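Local coordinates for glycosyl hydrolase family 88 (Pedobacter heparinus, PDB 3WIW), which removes the unsaturated glucuronyl residue from oligosaccharides produced by lyase cleavage, with a specificity for those derived from heparin, at residues Gln48-Thr51 with Asn55-Ser58; Gly126-Val131 with Lys135-Pro140; Arg160-Gly165 with Glu233-Leu238; Gly251-Thr256 with Asp378-Glu383. All blocks are in the same frame, centred on the assembly; numbering follows the deposited sequence.

Contact 1. Residues Gln48-Thr51 with Asn55-Ser58; sequences QTYT and NPRS
The phenol ring of Tyr50 offers one face to the pyrrolidine of Pro56, which lies across it. CB of Pro56 stands 3.8 Å from the centroid of the Tyr50 ring and only 14° off its normal, a clear CH-pi contact, while CG of Pro56 comes to 3.6 Å from Tyr50 CD2. The overlap is thus on the CD2-CE2 half of the phenol rather than over its middle. CD of Pro56 reaches back toward the root of the ring, 4.0 Å from Tyr50 CG. A proline suits the place because its ring is rigid and compact and can lay several C-H groups on an aromatic face. Tyr50 is the first residue to leave helical geometry after helix 30-49. Its CG is anti to the carbonyl carbon (chi1 -54°), and from there the ring reaches across the connection to the strand, with the hydroxyl hydrogen-bonded to Gln353 O. A leucine in place of Tyr50 would probably leave Pro56 without its flat aromatic platform and the Gln353 carbonyl without this partner. Asn55, just before the proline, points its CB away from residues 48-51 and sends ND2 to Thr75 OG1. Farther along, Arg57 and Ser58 both face Arg66, a classic beta bulge in the two-stranded antiparallel sheet. The contact spans the short connection between helix 30-49 and strand 55-59: Tyr50 also packs on Val65 and Leu67 of strand 65-68, and Pro56 touches Phe78 of helix 77-89 and Phe355 of a loop.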
loop_
_atom_site.group_PDB
_atom_site.type_symbol
_atom_site.label_atom_id
_atom_site.label_comp_id
_atom_site.label_asym_id
_atom_site.label_seq_id
_atom_site.Cartn_x
_atom_site.Cartn_y
_atom_site.Cartn_z
ATOM N N GLN A 48 -18.583 -6.215 12.560
ATOM C CA GLN A 48 -19.539 -6.389 13.657
ATOM C C GLN A 48 -18.919 -5.992 14.994
ATOM O O GLN A 48 -19.617 -5.591 15.922
ATOM C CB GLN A 48 -19.981 -7.855 13.740
ATOM C CG GLN A 48 -20.912 -8.289 12.604
ATOM C CD GLN A 48 -21.074 -9.795 12.478
ATOM O OE1 GLN A 48 -20.349 -10.584 13.103
ATOM N NE2 GLN A 48 -22.020 -10.204 11.649
ATOM N N THR A 49 -17.603 -6.116 15.089
ATOM C CA THR A 49 -16.902 -5.960 16.359
ATOM C C THR A 49 -16.334 -4.545 16.593
ATOM O O THR A 49 -16.516 -3.958 17.673
ATOM C CB THR A 49 -15.773 -7.010 16.444
ATOM O OG1 THR A 49 -16.348 -8.320 16.392
ATOM C CG2 THR A 49 -14.996 -6.888 17.730
ATOM N N TYR A 50 -15.615 -4.013 15.605
ATOM C CA TYR A 50 -15.015 -2.688 15.709
ATOM C C TYR A 50 -16.032 -1.583 15.441
ATOM O O TYR A 50 -17.127 -1.831 14.908
ATOM C CB TYR A 50 -13.771 -2.587 14.784
ATOM C CG TYR A 50 -12.797 -3.700 15.088
ATOM C CD1 TYR A 50 -12.165 -3.754 16.318
ATOM C CD2 TYR A 50 -12.559 -4.730 14.179
ATOM C CE1 TYR A 50 -11.320 -4.790 16.648
ATOM C CE2 TYR A 50 -11.703 -5.800 14.504
ATOM C CZ TYR A 50 -11.095 -5.811 15.746
ATOM O OH TYR A 50 -10.267 -6.851 16.105
ATOM N N THR A 51 -15.676 -0.370 15.838
ATOM C CA THR A 51 -16.556 0.788 15.723
ATOM C C THR A 51 -16.039 1.728 14.631
ATOM O O THR A 51 -14.854 2.089 14.619
ATOM C CB THR A 51 -16.572 1.548 17.050
ATOM O OG1 THR A 51 -16.966 0.660 18.109
ATOM C CG2 THR A 51 -17.556 2.706 16.982
ATOM N N ASN A 55 -10.597 2.269 13.642
ATOM C CA ASN A 55 -10.380 1.102 12.806
ATOM C C ASN A 55 -9.326 0.157 13.349
ATOM O O ASN A 55 -8.359 0.590 13.970
ATOM C CB ASN A 55 -10.015 1.568 11.405
ATOM C CG ASN A 55 -11.148 2.315 10.766
ATOM O OD1 ASN A 55 -12.205 1.731 10.520
ATOM N ND2 ASN A 55 -10.984 3.616 10.576
ATOM N N PRO A 56 -9.499 -1.149 13.124
ATOM C CA PRO A 56 -8.469 -2.084 13.602
ATOM C C PRO A 56 -7.167 -1.893 12.834
ATOM O O PRO A 56 -7.186 -1.826 11.601
ATOM C CB PRO A 56 -9.098 -3.447 13.309
ATOM C CG PRO A 56 -9.993 -3.211 12.154
ATOM C CD PRO A 56 -10.568 -1.831 12.369
ATOM N N ARG A 57 -6.053 -1.794 13.564
ATOM C CA ARG A 57 -4.748 -1.591 12.950
ATOM C C ARG A 57 -3.797 -2.783 13.084
ATOM O O ARG A 57 -3.256 -3.254 12.099
ATOM C CB ARG A 57 -4.075 -0.336 13.515
ATOM C CG ARG A 57 -2.651 -0.134 13.011
ATOM C CD ARG A 57 -2.065 1.217 13.442
ATOM N NE ARG A 57 -0.616 1.220 13.328
ATOM C CZ ARG A 57 0.163 2.286 13.195
ATOM N NH1 ARG A 57 -0.378 3.506 13.048
ATOM N NH2 ARG A 57 1.490 2.126 13.157
ATOM N N SER A 58 -3.560 -3.243 14.307
ATOM C CA SER A 58 -2.605 -4.314 14.537
ATOM C C SER A 58 -2.924 -4.966 15.874
ATOM O O SER A 58 -3.850 -4.544 16.576
ATOM C CB SER A 58 -1.158 -3.799 14.509
ATOM O OG SER A 58 -0.948 -2.802 15.498
#

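Contact 2. Residues Gly126-Val131 with Lys135-Pro140; sequences GNAYRV and KIYLKP
Two CH-pi contacts, in which methyl groups lie over tyrosine faces, carry most of the packing between Ala128, Tyr129, Tyr137 and Leu138. CB of Ala128 sits almost exactly above the middle of the Tyr137 ring, 3.4 Å from its centroid and 3° off the normal. Alanine suits this place: its single methyl lets the ring lie close against helix 117-132. The second runs the other way, with CD1 of Leu138 3.9 Å from the centroid of the Tyr129 ring, offset toward the CE2 edge. Tyr129 CG is anti to the backbone N (chi1 -170°), which swings the phenol off its own helix and across to the following segment. Plain apolar contact joins these two patches, since the CB atoms of Tyr129 and Tyr137 meet at 3.9 Å. Polar contact is slight. Lys135, bent at chi2 and chi4, runs its CD along the edge of the Tyr129 ring and gives a weak hydrogen bond from NZ to Tyr129 OH (3.2 Å); as Lys135 was modelled in two conformers, this bond is doubtful. The contact closes the short link between two consecutive helices, with a 3-10 segment at 135-137 leading from helix 117-132 into helix 138-150. Tyr137 also packs on Trp83 of helix 77-89 and on Lys99, Thr102 and Leu103 of helix 92-103, while Leu138 touches Phe189 in a loop.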
loop_
_atom_site.group_PDB
_atom_site.type_symbol
_atom_site.label_atom_id
_atom_site.label_comp_id
_atom_site.label_asym_id
_atom_site.label_seq_id
_atom_site.Cartn_x
_atom_site.Cartn_y
_atom_site.Cartn_z
ATOM N N GLY A 126 -12.081 6.713 -1.875
ATOM C CA GLY A 126 -11.773 6.511 -3.288
ATOM C C GLY A 126 -12.370 5.213 -3.814
ATOM O O GLY A 126 -13.038 5.185 -4.865
ATOM N N ASN A 127 -12.130 4.130 -3.076
ATOM C CA ASN A 127 -12.743 2.859 -3.418
ATOM C C ASN A 127 -14.267 2.923 -3.366
ATOM O O ASN A 127 -14.943 2.378 -4.239
ATOM C CB ASN A 127 -12.204 1.744 -2.516
ATOM C CG ASN A 127 -10.891 1.200 -3.012
ATOM O OD1 ASN A 127 -10.746 0.904 -4.204
ATOM N ND2 ASN A 127 -9.908 1.117 -2.130
ATOM N N ALA A 128 -14.803 3.603 -2.356
ATOM C CA ALA A 128 -16.237 3.744 -2.194
ATOM C C ALA A 128 -16.842 4.391 -3.444
ATOM O O ALA A 128 -17.853 3.926 -3.973
ATOM C CB ALA A 128 -16.527 4.617 -0.997
ATOM N N TYR A 129 -16.239 5.476 -3.917
ATOM C CA TYR A 129 -16.787 6.193 -5.058
ATOM C C TYR A 129 -16.642 5.366 -6.338
ATOM O O TYR A 129 -17.552 5.352 -7.177
ATOM C CB TYR A 129 -16.128 7.553 -5.220
ATOM C CG TYR A 129 -16.837 8.402 -6.244
ATOM C CD1 TYR A 129 -18.164 8.812 -6.045
ATOM C CD2 TYR A 129 -16.201 8.778 -7.422
ATOM C CE1 TYR A 129 -18.832 9.587 -6.982
ATOM C CE2 TYR A 129 -16.866 9.554 -8.373
ATOM C CZ TYR A 129 -18.182 9.947 -8.133
ATOM O OH TYR A 129 -18.879 10.721 -9.034
ATOM N N ARG A 130 -15.522 4.652 -6.472
ATOM C CA ARG A 130 -15.319 3.815 -7.645
ATOM C C ARG A 130 -16.376 2.704 -7.689
ATOM O O ARG A 130 -16.994 2.435 -8.731
ATOM C CB ARG A 130 -13.911 3.218 -7.634
ATOM C CG ARG A 130 -13.653 2.285 -8.813
ATOM C CD ARG A 130 -12.254 1.652 -8.741
ATOM N NE ARG A 130 -12.039 0.993 -7.453
ATOM C CZ ARG A 130 -12.468 -0.233 -7.164
ATOM N NH1 ARG A 130 -13.110 -0.955 -8.083
ATOM N NH2 ARG A 130 -12.264 -0.728 -5.952
ATOM N N VAL A 131 -16.592 2.059 -6.550
ATOM C CA VAL A 131 -17.507 0.925 -6.500
ATOM C C VAL A 131 -18.978 1.348 -6.685
ATOM O O VAL A 131 -19.730 0.701 -7.423
ATOM C CB VAL A 131 -17.308 0.104 -5.201
ATOM C CG1 VAL A 131 -18.422 -0.935 -5.031
ATOM C CG2 VAL A 131 -15.915 -0.574 -5.195
ATOM N N LYS A 135 -22.538 10.053 -4.934
ATOM C CA LYS A 135 -21.990 11.388 -4.778
ATOM C C LYS A 135 -21.668 11.765 -3.328
ATOM O O LYS A 135 -20.897 12.695 -3.094
ATOM C CB LYS A 135 -22.915 12.415 -5.441
ATOM C CG LYS A 135 -22.993 12.261 -6.967
ATOM C CD LYS A 135 -21.616 12.430 -7.638
ATOM C CE LYS A 135 -21.739 12.460 -9.170
ATOM N NZ LYS A 135 -22.010 11.095 -9.722
ATOM N N ILE A 136 -22.206 11.034 -2.352
ATOM C CA ILE A 136 -21.841 11.323 -0.967
ATOM C C ILE A 136 -20.323 11.232 -0.754
ATOM O O ILE A 136 -19.775 11.891 0.133
ATOM C CB ILE A 136 -22.584 10.438 0.058
ATOM C CG1 ILE A 136 -22.206 8.963 -0.104
ATOM C CG2 ILE A 136 -24.093 10.646 -0.047
ATOM C CD1 ILE A 136 -22.948 8.052 0.859
ATOM N N TYR A 137 -19.632 10.441 -1.574
ATOM C CA TYR A 137 -18.193 10.270 -1.398
ATOM C C TYR A 137 -17.350 11.336 -2.094
ATOM O O TYR A 137 -16.144 11.424 -1.853
ATOM C CB TYR A 137 -17.772 8.885 -1.888
ATOM C CG TYR A 137 -18.472 7.749 -1.153
ATOM C CD1 TYR A 137 -18.251 7.534 0.217
ATOM C CD2 TYR A 137 -19.355 6.881 -1.824
ATOM C CE1 TYR A 137 -18.916 6.509 0.905
ATOM C CE2 TYR A 137 -20.017 5.848 -1.145
ATOM C CZ TYR A 137 -19.781 5.660 0.217
ATOM O OH TYR A 137 -20.396 4.644 0.904
ATOM N N LEU A 138 -17.958 12.159 -2.943
ATOM C CA LEU A 138 -17.178 12.950 -3.878
ATOM C C LEU A 138 -16.564 14.221 -3.282
ATOM O O LEU A 138 -15.376 14.493 -3.496
ATOM C CB LEU A 138 -18.006 13.261 -5.123
ATOM C CG LEU A 138 -17.194 13.817 -6.296
ATOM C CD1 LEU A 138 -16.140 12.817 -6.744
ATOM C CD2 LEU A 138 -18.115 14.168 -7.441
ATOM N N LYS A 139 -17.345 15.017 -2.556
ATOM C CA LYS A 139 -16.781 16.249 -2.015
ATOM C C LYS A 139 -15.594 16.014 -1.048
ATOM O O LYS A 139 -14.599 16.733 -1.126
ATOM C CB LYS A 139 -17.855 17.160 -1.395
ATOM C CG LYS A 139 -17.352 18.574 -1.078
ATOM C CD LYS A 139 -16.894 19.289 -2.351
ATOM C CE LYS A 139 -16.491 20.734 -2.109
ATOM N NZ LYS A 139 -16.266 21.441 -3.402
ATOM N N PRO A 140 -15.689 15.022 -0.142
ATOM C CA PRO A 140 -14.522 14.771 0.703
ATOM C C PRO A 140 -13.287 14.407 -0.133
ATOM O O PRO A 140 -12.173 14.826 0.191
ATOM C CB PRO A 140 -15.002 13.607 1.583
ATOM C CG PRO A 140 -16.485 13.845 1.711
ATOM C CD PRO A 140 -16.862 14.249 0.320
#

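Contact 3. Residues Arg160-Gly165 with Glu233-Leu238; sequences RSWDFG and ETHQGL
Trp162 and His235 meet as two rings alone, and the second of them also holds a buffer molecule: CH2 of Trp162 points over the centre of the imidazole face of His235, while His235 NE2 is hydrogen-bonded to a sulfonate oxygen of bound EPE, probably from the crystallisation liquor. Both segments are loops of the alpha6/alpha6-barrel that gather near the predicted active site; Thr234 is predicted to bind substrate. The pair is edge-to-face, with centroids 5.3 Å apart and planes at 57°, and the nearest atoms, Trp162 CH2 and His235 CD2, are 4.2 Å apart, a light touch. Trp162 was modelled in two conformers, and this geometry belongs to one of them. A tryptophan suits the place because its long indole can bridge two loops whose backbones stand well apart. Its chi1 of 65° puts CG in the crowded position between backbone N and carbonyl carbon, and the six-membered ring thereby projects toward His235. The backbone of Trp162 itself is held by Arg160, whose NE donates to Trp162 O (2.9 Å); Asp163 OD1 lies over one face of the same guanidinium, an attraction of charges alone. Behind His235 the backbone folds in an ST motif: Gly237 N donates to Thr234 OG1 at 2.9 Å, and glycine fits there because a CB on Gly237 would run into that very oxygen.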
loop_
_atom_site.group_PDB
_atom_site.type_symbol
_atom_site.label_atom_id
_atom_site.label_comp_id
_atom_site.label_asym_id
_atom_site.label_seq_id
_atom_site.Cartn_x
_atom_site.Cartn_y
_atom_site.Cartn_z
ATOM N N ARG A 160 5.969 17.229 -0.017
ATOM C CA ARG A 160 6.576 17.082 1.300
ATOM C C ARG A 160 5.829 16.001 2.077
ATOM O O ARG A 160 4.622 16.114 2.299
ATOM C CB ARG A 160 6.492 18.402 2.060
ATOM C CG ARG A 160 7.304 18.355 3.337
ATOM C CD ARG A 160 7.252 19.658 4.051
ATOM N NE ARG A 160 7.944 19.571 5.326
ATOM C CZ ARG A 160 8.326 20.622 6.040
ATOM N NH1 ARG A 160 8.111 21.854 5.587
ATOM N NH2 ARG A 160 8.928 20.427 7.208
ATOM N N SER A 161 6.516 14.955 2.525
ATOM C CA SER A 161 5.804 13.856 3.182
ATOM C C SER A 161 5.275 14.249 4.556
ATOM O O SER A 161 4.098 13.986 4.871
ATOM C CB SER A 161 6.698 12.623 3.288
ATOM O OG SER A 161 7.033 12.169 2.001
ATOM N N TRP A 162 6.095 14.902 5.365
ATOM C CA TRP A 162 5.623 15.303 6.684
ATOM C C TRP A 162 6.284 16.559 7.171
ATOM O O TRP A 162 7.274 17.020 6.599
ATOM C CB TRP A 162 5.790 14.186 7.704
ATOM C CG TRP A 162 7.224 13.814 7.975
ATOM C CD1 TRP A 162 8.223 14.636 8.426
ATOM C CD2 TRP A 162 7.801 12.506 7.869
ATOM N NE1 TRP A 162 9.388 13.923 8.576
ATOM C CE2 TRP A 162 9.156 12.614 8.240
ATOM C CE3 TRP A 162 7.305 11.256 7.480
ATOM C CZ2 TRP A 162 10.020 11.515 8.246
ATOM C CZ3 TRP A 162 8.159 10.167 7.487
ATOM C CH2 TRP A 162 9.506 10.303 7.863
ATOM N N ASP A 163 5.728 17.088 8.251
ATOM C CA ASP A 163 6.077 18.419 8.745
ATOM C C ASP A 163 6.845 18.402 10.053
ATOM O O ASP A 163 7.339 19.442 10.499
ATOM C CB ASP A 163 4.815 19.253 8.931
ATOM C CG ASP A 163 4.147 19.565 7.624
ATOM O OD1 ASP A 163 4.845 19.531 6.585
ATOM O OD2 ASP A 163 2.934 19.840 7.638
ATOM N N PHE A 164 6.930 17.232 10.676
ATOM C CA PHE A 164 7.598 17.110 11.971
ATOM C C PHE A 164 9.085 16.853 11.796
ATOM O O PHE A 164 9.550 16.544 10.693
ATOM C CB PHE A 164 6.957 16.007 12.823
ATOM C CG PHE A 164 6.997 14.645 12.189
ATOM C CD1 PHE A 164 8.130 13.849 12.273
ATOM C CD2 PHE A 164 5.899 14.169 11.491
ATOM C CE1 PHE A 164 8.166 12.596 11.684
ATOM C CE2 PHE A 164 5.923 12.917 10.909
ATOM C CZ PHE A 164 7.060 12.130 10.998
ATOM N N GLY A 165 9.827 16.992 12.889
ATOM C CA GLY A 165 11.227 16.618 12.902
ATOM C C GLY A 165 12.135 17.678 12.313
ATOM O O GLY A 165 11.692 18.776 11.971
ATOM N N GLU A 233 18.744 8.880 3.594
ATOM C CA GLU A 233 18.792 8.141 4.849
ATOM C C GLU A 233 17.601 7.228 5.063
ATOM O O GLU A 233 16.594 7.318 4.365
ATOM C CB GLU A 233 18.909 9.125 6.005
ATOM C CG GLU A 233 17.674 9.990 6.180
ATOM C CD GLU A 233 17.856 11.079 7.222
ATOM O OE1 GLU A 233 16.859 11.408 7.913
ATOM O OE2 GLU A 233 18.984 11.611 7.335
ATOM N N THR A 234 17.732 6.305 6.007
ATOM C CA THR A 234 16.618 5.429 6.326
ATOM C C THR A 234 15.703 6.069 7.372
ATOM O O THR A 234 16.060 7.033 8.052
ATOM C CB THR A 234 17.079 4.039 6.789
ATOM O OG1 THR A 234 15.948 3.164 6.710
ATOM C CG2 THR A 234 17.620 4.063 8.230
ATOM N N HIS A 235 14.520 5.502 7.514
ATOM C CA HIS A 235 13.689 5.772 8.667
ATOM C C HIS A 235 13.260 4.445 9.288
ATOM O O HIS A 235 13.473 4.229 10.474
ATOM C CB HIS A 235 12.500 6.666 8.306
ATOM C CG HIS A 235 11.681 7.066 9.484
ATOM N ND1 HIS A 235 12.149 7.924 10.457
ATOM C CD2 HIS A 235 10.416 6.738 9.840
ATOM C CE1 HIS A 235 11.208 8.100 11.368
ATOM N NE2 HIS A 235 10.152 7.385 11.020
ATOM N N GLN A 236 12.714 3.538 8.491
ATOM C CA GLN A 236 12.242 2.256 9.031
ATOM C C GLN A 236 13.035 1.022 8.586
ATOM O O GLN A 236 12.675 -0.117 8.941
ATOM C CB GLN A 236 10.731 2.100 8.809
ATOM C CG GLN A 236 9.977 3.061 9.745
ATOM C CD GLN A 236 8.511 3.193 9.491
ATOM O OE1 GLN A 236 8.067 3.104 8.370
ATOM N NE2 GLN A 236 7.748 3.452 10.546
ATOM N N GLY A 237 14.135 1.238 7.866
ATOM C CA GLY A 237 15.014 0.141 7.497
ATOM C C GLY A 237 16.185 -0.058 8.438
ATOM O O GLY A 237 16.337 0.634 9.443
ATOM N N LEU A 238 17.026 -1.022 8.096
ATOM C CA LEU A 238 18.183 -1.348 8.897
ATOM C C LEU A 238 19.231 -0.234 8.992
ATOM O O LEU A 238 19.728 0.059 10.091
ATOM C CB LEU A 238 18.826 -2.604 8.316
ATOM C CG LEU A 238 19.954 -3.231 9.127
ATOM C CD1 LEU A 238 19.384 -3.961 10.348
ATOM C CD2 LEU A 238 20.759 -4.207 8.260
#

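Contact 4. Residues Gly251-Thr256 with Asp378-Glu383; sequences GLYGYT and DYYYLE
Tyr253 and Glu383 reach toward each other from facing helices, and their ends close on a very short hydrogen bond, Tyr253 OH to Glu383 OE2 at 2.5 Å. The phenol comes in on the syn side of the carboxylate oxygen, 24° out of the carboxylate plane, while OE2 lies in the plane of the Tyr253 ring. Glu383 gets there on an extended chain, CG anti to its backbone N (chi1 -171°). Its buried carboxylate is also bonded by Ser314 OG at OE2 and Tyr84 OH at OE1, company that would probably favour a negative charge. Helices 245-262 and 375-392 belong to the alpha6/alpha6-barrel, and the contact lies about 5 Å (centre to centre) from the middle of the chain. A phenylalanine in place of Tyr253 would probably leave Glu383 OE2 without one of its hydroxyl partners deep in the protein. The looser side is no less buried but merely apolar: the edge of Tyr380 turns toward the face of Tyr253 in an offset edge-to-face pair, centroids 5.5 Å apart. There Tyr253 CE2 stays 3.9 Å from Tyr380 CD1, and the two backbones remain 10.6 Å apart between the CA atoms of Tyr253 and Tyr380.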
loop_
_atom_site.group_PDB
_atom_site.type_symbol
_atom_site.label_atom_id
_atom_site.label_comp_id
_atom_site.label_asym_id
_atom_site.label_seq_id
_atom_site.Cartn_x
_atom_site.Cartn_y
_atom_site.Cartn_z
ATOM N N GLY A 251 8.072 1.256 -3.845
ATOM C CA GLY A 251 8.694 1.700 -5.086
ATOM C C GLY A 251 8.180 0.925 -6.287
ATOM O O GLY A 251 7.769 1.527 -7.288
ATOM N N LEU A 252 8.202 -0.404 -6.196
ATOM C CA LEU A 252 7.705 -1.234 -7.291
ATOM C C LEU A 252 6.257 -0.858 -7.638
ATOM O O LEU A 252 5.906 -0.636 -8.806
ATOM C CB LEU A 252 7.776 -2.708 -6.904
ATOM C CG LEU A 252 7.203 -3.668 -7.940
ATOM C CD1 LEU A 252 7.953 -3.592 -9.281
ATOM C CD2 LEU A 252 7.197 -5.103 -7.387
ATOM N N TYR A 253 5.413 -0.825 -6.613
ATOM C CA TYR A 253 4.012 -0.508 -6.805
ATOM C C TYR A 253 3.857 0.914 -7.366
ATOM O O TYR A 253 3.061 1.136 -8.279
ATOM C CB TYR A 253 3.300 -0.653 -5.479
ATOM C CG TYR A 253 1.794 -0.686 -5.509
ATOM C CD1 TYR A 253 1.053 0.447 -5.865
ATOM C CD2 TYR A 253 1.098 -1.836 -5.133
ATOM C CE1 TYR A 253 -0.338 0.444 -5.827
ATOM C CE2 TYR A 253 -0.292 -1.855 -5.103
ATOM C CZ TYR A 253 -1.002 -0.705 -5.438
ATOM O OH TYR A 253 -2.376 -0.703 -5.369
ATOM N N GLY A 254 4.595 1.868 -6.792
ATOM C CA GLY A 254 4.505 3.272 -7.173
ATOM C C GLY A 254 4.728 3.447 -8.674
ATOM O O GLY A 254 4.018 4.239 -9.312
ATOM N N TYR A 255 5.699 2.730 -9.245
ATOM C CA TYR A 255 6.017 2.896 -10.676
ATOM C C TYR A 255 5.086 2.090 -11.567
ATOM O O TYR A 255 4.768 2.542 -12.663
ATOM C CB TYR A 255 7.527 2.688 -10.979
ATOM C CG TYR A 255 8.245 3.874 -10.405
ATOM C CD1 TYR A 255 8.185 5.098 -11.063
ATOM C CD2 TYR A 255 8.839 3.828 -9.146
ATOM C CE1 TYR A 255 8.755 6.234 -10.527
ATOM C CE2 TYR A 255 9.404 4.961 -8.591
ATOM C CZ TYR A 255 9.343 6.166 -9.282
ATOM O OH TYR A 255 9.889 7.280 -8.704
ATOM N N THR A 256 4.623 0.934 -11.088
ATOM C CA THR A 256 3.619 0.165 -11.810
ATOM C C THR A 256 2.325 0.986 -11.935
ATOM O O THR A 256 1.763 1.132 -13.029
ATOM C CB THR A 256 3.386 -1.182 -11.109
ATOM O OG1 THR A 256 4.624 -1.911 -11.090
ATOM C CG2 THR A 256 2.335 -1.967 -11.845
ATOM N N ASP A 378 -3.623 -6.676 4.915
ATOM C CA ASP A 378 -4.885 -7.266 4.479
ATOM C C ASP A 378 -5.433 -6.550 3.235
ATOM O O ASP A 378 -5.943 -7.220 2.317
ATOM C CB ASP A 378 -5.944 -7.212 5.582
ATOM C CG ASP A 378 -5.617 -8.072 6.790
ATOM O OD1 ASP A 378 -4.624 -8.827 6.782
ATOM O OD2 ASP A 378 -6.405 -8.034 7.760
ATOM N N TYR A 379 -5.327 -5.217 3.193
ATOM C CA TYR A 379 -5.832 -4.438 2.091
ATOM C C TYR A 379 -5.131 -4.840 0.798
ATOM O O TYR A 379 -5.791 -5.176 -0.206
ATOM C CB TYR A 379 -5.589 -2.973 2.412
ATOM C CG TYR A 379 -5.975 -2.044 1.290
ATOM C CD1 TYR A 379 -7.296 -1.574 1.141
ATOM C CD2 TYR A 379 -5.010 -1.596 0.362
ATOM C CE1 TYR A 379 -7.633 -0.688 0.117
ATOM C CE2 TYR A 379 -5.349 -0.714 -0.673
ATOM C CZ TYR A 379 -6.659 -0.265 -0.779
ATOM O OH TYR A 379 -7.030 0.613 -1.758
ATOM N N TYR A 380 -3.795 -4.845 0.806
ATOM C CA TYR A 380 -3.062 -5.173 -0.421
ATOM C C TYR A 380 -3.164 -6.651 -0.784
ATOM O O TYR A 380 -3.135 -6.997 -1.961
ATOM C CB TYR A 380 -1.606 -4.649 -0.408
ATOM C CG TYR A 380 -1.599 -3.135 -0.456
ATOM C CD1 TYR A 380 -1.962 -2.438 -1.621
ATOM C CD2 TYR A 380 -1.319 -2.398 0.694
ATOM C CE1 TYR A 380 -2.008 -1.039 -1.659
ATOM C CE2 TYR A 380 -1.363 -1.002 0.677
ATOM C CZ TYR A 380 -1.718 -0.328 -0.505
ATOM O OH TYR A 380 -1.792 1.029 -0.485
ATOM N N TYR A 381 -3.345 -7.517 0.212
ATOM C CA TYR A 381 -3.598 -8.916 -0.074
ATOM C C TYR A 381 -4.919 -9.121 -0.809
ATOM O O TYR A 381 -4.963 -9.797 -1.840
ATOM C CB TYR A 381 -3.580 -9.711 1.229
ATOM C CG TYR A 381 -3.990 -11.156 1.105
ATOM C CD1 TYR A 381 -3.203 -12.070 0.405
ATOM C CD2 TYR A 381 -5.145 -11.612 1.714
ATOM C CE1 TYR A 381 -3.565 -13.437 0.322
ATOM C CE2 TYR A 381 -5.521 -12.956 1.646
ATOM C CZ TYR A 381 -4.728 -13.858 0.946
ATOM O OH TYR A 381 -5.112 -15.179 0.880
ATOM N N LEU A 382 -6.002 -8.507 -0.327
ATOM C CA LEU A 382 -7.260 -8.652 -1.059
ATOM C C LEU A 382 -7.184 -7.967 -2.426
ATOM O O LEU A 382 -7.769 -8.466 -3.403
ATOM C CB LEU A 382 -8.475 -8.164 -0.260
ATOM C CG LEU A 382 -8.790 -8.967 1.005
ATOM C CD1 LEU A 382 -10.188 -8.621 1.468
ATOM C CD2 LEU A 382 -8.666 -10.480 0.783
ATOM N N GLU A 383 -6.461 -6.856 -2.534
ATOM C CA GLU A 383 -6.292 -6.216 -3.840
ATOM C C GLU A 383 -5.619 -7.187 -4.802
ATOM O O GLU A 383 -6.047 -7.349 -5.954
ATOM C CB GLU A 383 -5.463 -4.961 -3.694
ATOM C CG GLU A 383 -5.424 -4.129 -4.959
ATOM C CD GLU A 383 -4.572 -2.921 -4.740
ATOM O OE1 GLU A 383 -5.132 -1.873 -4.379
ATOM O OE2 GLU A 383 -3.328 -3.013 -4.879
#

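Overall arrangement
Contact 3 borders the predicted active site: the side chain of Trp162 comes within about 7 Å of those of Asp116, the predicted nucleophile, and Asp174, the predicted proton donor. Contact 4 lies deeper, with Tyr380 about 4 Å from the side chain of Trp250, a predicted substrate-binding residue, and about 9 Å from the bound EPE. Contacts 2 and 4 are joined directly, Asn127 ND2 meeting Tyr379 OH at 2.9 Å in a probable hydrogen bond, so the helix connection of contact 2 is linked to the barrel interior. Contact 1 comes within about 7 Å (nearest atoms) of both contacts 3 and 4, whereas contacts 2 and 3 stay about 17 Å apart at their nearest atoms.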